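Side-chain contact in UDP-N-acetylglucosamine 2-epimerase (Methanocaldococcus jannaschii, PDB 4NES), which probably catalyses the reversible epimerisation at C-2 of UDP-N-acetylglucosamine, giving UDP-N-acetylmannosamine: residues A[65-70]-A[95-100]. Sequence-based numbering, arbitrary orientation.
Sequences GTHGEQ and DTNTVL. With UD1 (uridine-diphosphate-N-acetylglucosamine), chain B.
His67, in the first turn of helix 67-85, offers ND1 as acceptor to the Asn97 amide: ND2 donates to it over 3.0 Å along a nearly straight path (174°). The acceptor lies in the amide plane of Asn97, whereas ND2 sits somewhat out of the imidazole plane, the two planes being 70° apart. Histidine suits the place because ND1 can accept while the ring proton is probably on NE2. With CG beside the backbone N, the ring also brings CE1 of His67 to 3.6 Å from C8', the N-acetyl methyl of UDP-N-acetylglucosamine. The contact thus joins the starts of helices 67-85 and 97-108 in a Rossmann-like domain of the GT-B fold, where substrate lies by the N-terminal end of helix 97-108: Asn97 N donates to the acetyl oxygen O7' at 2.9 Å.

One turn on, Gln70 reaches across with an extended chain, CG anti to the backbone N (chi1 -174°). Its OE1 takes the other ND2 hydrogen of Asn97 at 2.9 Å, in the carbonyl plane. Glutamine fits because the same amide donates through NE2 to Gly63 O. A primary amide suits position 97: both N-H groups are used, and OD1 accepts from Asn132 and from Lys108 of the second subunit.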
loop_
_atom_site.group_PDB
_atom_site.type_symbol
_atom_site.label_atom_id
_atom_site.label_comp_id
_atom_site.label_asym_id
_atom_site.label_seq_id
_atom_site.Cartn_x
_atom_site.Cartn_y
_atom_site.Cartn_z
ATOM N N GLY A 65 -15.104 -5.783 10.355
ATOM C CA GLY A 65 -15.628 -5.823 9.005
ATOM C C GLY A 65 -14.648 -6.535 8.112
ATOM O O GLY A 65 -13.575 -6.961 8.552
ATOM N N THR A 66 -15.011 -6.668 6.843
ATOM C CA THR A 66 -14.090 -7.229 5.875
ATOM C C THR A 66 -12.992 -6.202 5.608
ATOM O O THR A 66 -13.116 -5.043 5.999
ATOM C CB THR A 66 -14.814 -7.632 4.584
ATOM O OG1 THR A 66 -15.610 -6.537 4.134
ATOM C CG2 THR A 66 -15.730 -8.826 4.848
ATOM N N HIS A 67 -11.917 -6.630 4.959
ATOM C CA HIS A 67 -10.729 -5.788 4.830
ATOM C C HIS A 67 -10.991 -4.473 4.120
ATOM O O HIS A 67 -10.539 -3.430 4.558
ATOM C CB HIS A 67 -9.609 -6.525 4.094
ATOM C CG HIS A 67 -9.026 -7.658 4.871
ATOM N ND1 HIS A 67 -8.170 -7.463 5.935
ATOM C CD2 HIS A 67 -9.168 -8.995 4.739
ATOM C CE1 HIS A 67 -7.822 -8.633 6.432
ATOM N NE2 HIS A 67 -8.412 -9.584 5.725
ATOM N N GLY A 68 -11.707 -4.517 3.003
ATOM C CA GLY A 68 -11.953 -3.301 2.247
ATOM C C GLY A 68 -12.867 -2.355 2.998
ATOM O O GLY A 68 -12.617 -1.148 3.053
ATOM N N GLU A 69 -13.911 -2.908 3.608
ATOM C CA GLU A 69 -14.845 -2.127 4.413
ATOM C C GLU A 69 -14.137 -1.452 5.594
ATOM O O GLU A 69 -14.249 -0.243 5.800
ATOM C CB GLU A 69 -15.974 -3.038 4.913
ATOM C CG GLU A 69 -16.923 -2.389 5.907
ATOM C CD GLU A 69 -17.758 -3.400 6.685
ATOM O OE1 GLU A 69 -17.510 -4.621 6.561
ATOM O OE2 GLU A 69 -18.663 -2.965 7.428
ATOM N N GLN A 70 -13.388 -2.238 6.354
ATOM C CA GLN A 70 -12.731 -1.752 7.556
ATOM C C GLN A 70 -11.620 -0.761 7.215
ATOM O O GLN A 70 -11.557 0.332 7.780
ATOM C CB GLN A 70 -12.169 -2.951 8.312
ATOM C CG GLN A 70 -11.573 -2.642 9.661
ATOM C CD GLN A 70 -10.956 -3.878 10.276
ATOM O OE1 GLN A 70 -9.970 -4.402 9.763
ATOM N NE2 GLN A 70 -11.544 -4.366 11.364
ATOM N N ASP A 95 1.464 -4.421 12.077
ATOM C CA ASP A 95 1.003 -4.939 10.795
ATOM C C ASP A 95 -0.513 -5.163 10.675
ATOM O O ASP A 95 -0.969 -5.954 9.839
ATOM C CB ASP A 95 1.756 -6.234 10.490
ATOM C CG ASP A 95 1.625 -7.250 11.598
ATOM O OD1 ASP A 95 0.679 -7.142 12.406
ATOM O OD2 ASP A 95 2.474 -8.159 11.677
ATOM N N THR A 96 -1.300 -4.463 11.472
ATOM C CA THR A 96 -2.750 -4.602 11.409
ATOM C C THR A 96 -3.312 -3.687 10.329
ATOM O O THR A 96 -2.598 -2.845 9.783
ATOM C CB THR A 96 -3.389 -4.249 12.759
ATOM O OG1 THR A 96 -3.177 -2.855 13.017
ATOM C CG2 THR A 96 -2.759 -5.070 13.880
ATOM N N ASN A 97 -4.598 -3.837 10.026
ATOM C CA ASN A 97 -5.234 -2.927 9.073
ATOM C C ASN A 97 -5.170 -1.469 9.533
ATOM O O ASN A 97 -5.064 -0.564 8.711
ATOM C CB ASN A 97 -6.678 -3.333 8.782
ATOM C CG ASN A 97 -6.772 -4.551 7.892
ATOM O OD1 ASN A 97 -5.776 -5.016 7.333
ATOM N ND2 ASN A 97 -7.986 -5.074 7.742
ATOM N N THR A 98 -5.215 -1.254 10.846
ATOM C CA THR A 98 -5.073 0.082 11.399
ATOM C C THR A 98 -3.738 0.710 11.002
ATOM O O THR A 98 -3.682 1.889 10.644
ATOM C CB THR A 98 -5.203 0.049 12.925
ATOM O OG1 THR A 98 -6.574 -0.209 13.268
ATOM C CG2 THR A 98 -4.771 1.377 13.523
ATOM N N VAL A 99 -2.668 -0.084 11.045
ATOM C CA VAL A 99 -1.332 0.394 10.694
ATOM C C VAL A 99 -1.285 0.850 9.238
ATOM O O VAL A 99 -0.810 1.946 8.928
ATOM C CB VAL A 99 -0.284 -0.710 10.918
ATOM C CG1 VAL A 99 1.073 -0.305 10.354
ATOM C CG2 VAL A 99 -0.195 -1.039 12.393
ATOM N N LEU A 100 -1.772 0.003 8.342
ATOM C CA LEU A 100 -1.768 0.344 6.928
ATOM C C LEU A 100 -2.600 1.591 6.660
ATOM O O LEU A 100 -2.166 2.483 5.940
ATOM C CB LEU A 100 -2.288 -0.820 6.089
ATOM C CG LEU A 100 -2.418 -0.507 4.598
ATOM C CD1 LEU A 100 -1.050 -0.215 4.003
ATOM C CD2 LEU A 100 -3.105 -1.659 3.844
HETATM C "C1'" UD1 B . -6.362 -8.378 14.162
HETATM C "C2'" UD1 B . -5.191 -8.220 13.242
HETATM C "C3'" UD1 B . -4.142 -9.176 13.546
HETATM C "C4'" UD1 B . -3.728 -9.159 14.954
HETATM C "C5'" UD1 B . -4.930 -9.245 15.861
HETATM C "C6'" UD1 B . -4.584 -9.031 17.286
HETATM C "C7'" UD1 B . -5.835 -7.369 10.909
HETATM C "C8'" UD1 B . -6.264 -7.739 9.520
HETATM N "N2'" UD1 B . -5.623 -8.453 11.840
HETATM O "O1'" UD1 B . -6.915 -9.632 13.975
HETATM O "O3'" UD1 B . -3.003 -8.918 12.704
HETATM O "O4'" UD1 B . -2.846 -10.233 15.237
HETATM O "O5'" UD1 B . -5.887 -8.244 15.532
HETATM O "O6'" UD1 B . -5.372 -9.723 18.181
HETATM O "O7'" UD1 B . -5.680 -6.188 11.231
HETATM N N1 UD1 B . -13.655 -9.321 17.648
HETATM C C2 UD1 B . -14.352 -9.103 18.765
HETATM N N3 UD1 B . -14.019 -8.109 19.586
HETATM C C4 UD1 B . -12.992 -7.295 19.307
HETATM C C5 UD1 B . -12.244 -7.494 18.155
HETATM C C6 UD1 B . -12.598 -8.541 17.319
HETATM O O2 UD1 B . -15.292 -9.817 19.056
HETATM O O4 UD1 B . -12.670 -6.280 20.160
HETATM C C1B UD1 B . -14.000 -10.434 16.732
HETATM C C2B UD1 B . -15.050 -10.116 15.745
HETATM O "O2'" UD1 B . -15.837 -11.258 15.513
HETATM C C3B UD1 B . -14.298 -9.785 14.557
HETATM C C4B UD1 B . -13.165 -10.741 14.631
HETATM O O4B UD1 B . -12.849 -10.868 16.004
HETATM O O3B UD1 B . -15.020 -9.892 13.355
HETATM C C5B UD1 B . -11.963 -10.272 13.891
HETATM O O5B UD1 B . -11.529 -8.976 14.216
HETATM P PA UD1 B . -10.454 -8.268 13.348
HETATM O O1A UD1 B . -10.976 -8.137 11.950
HETATM O O2A UD1 B . -10.137 -6.946 13.966
HETATM O O3A UD1 B . -9.198 -9.195 13.253
HETATM P PB UD1 B . -8.397 -9.961 14.401
HETATM O O1B UD1 B . -8.602 -11.426 14.193
HETATM O O2B UD1 B . -8.736 -9.413 15.760
#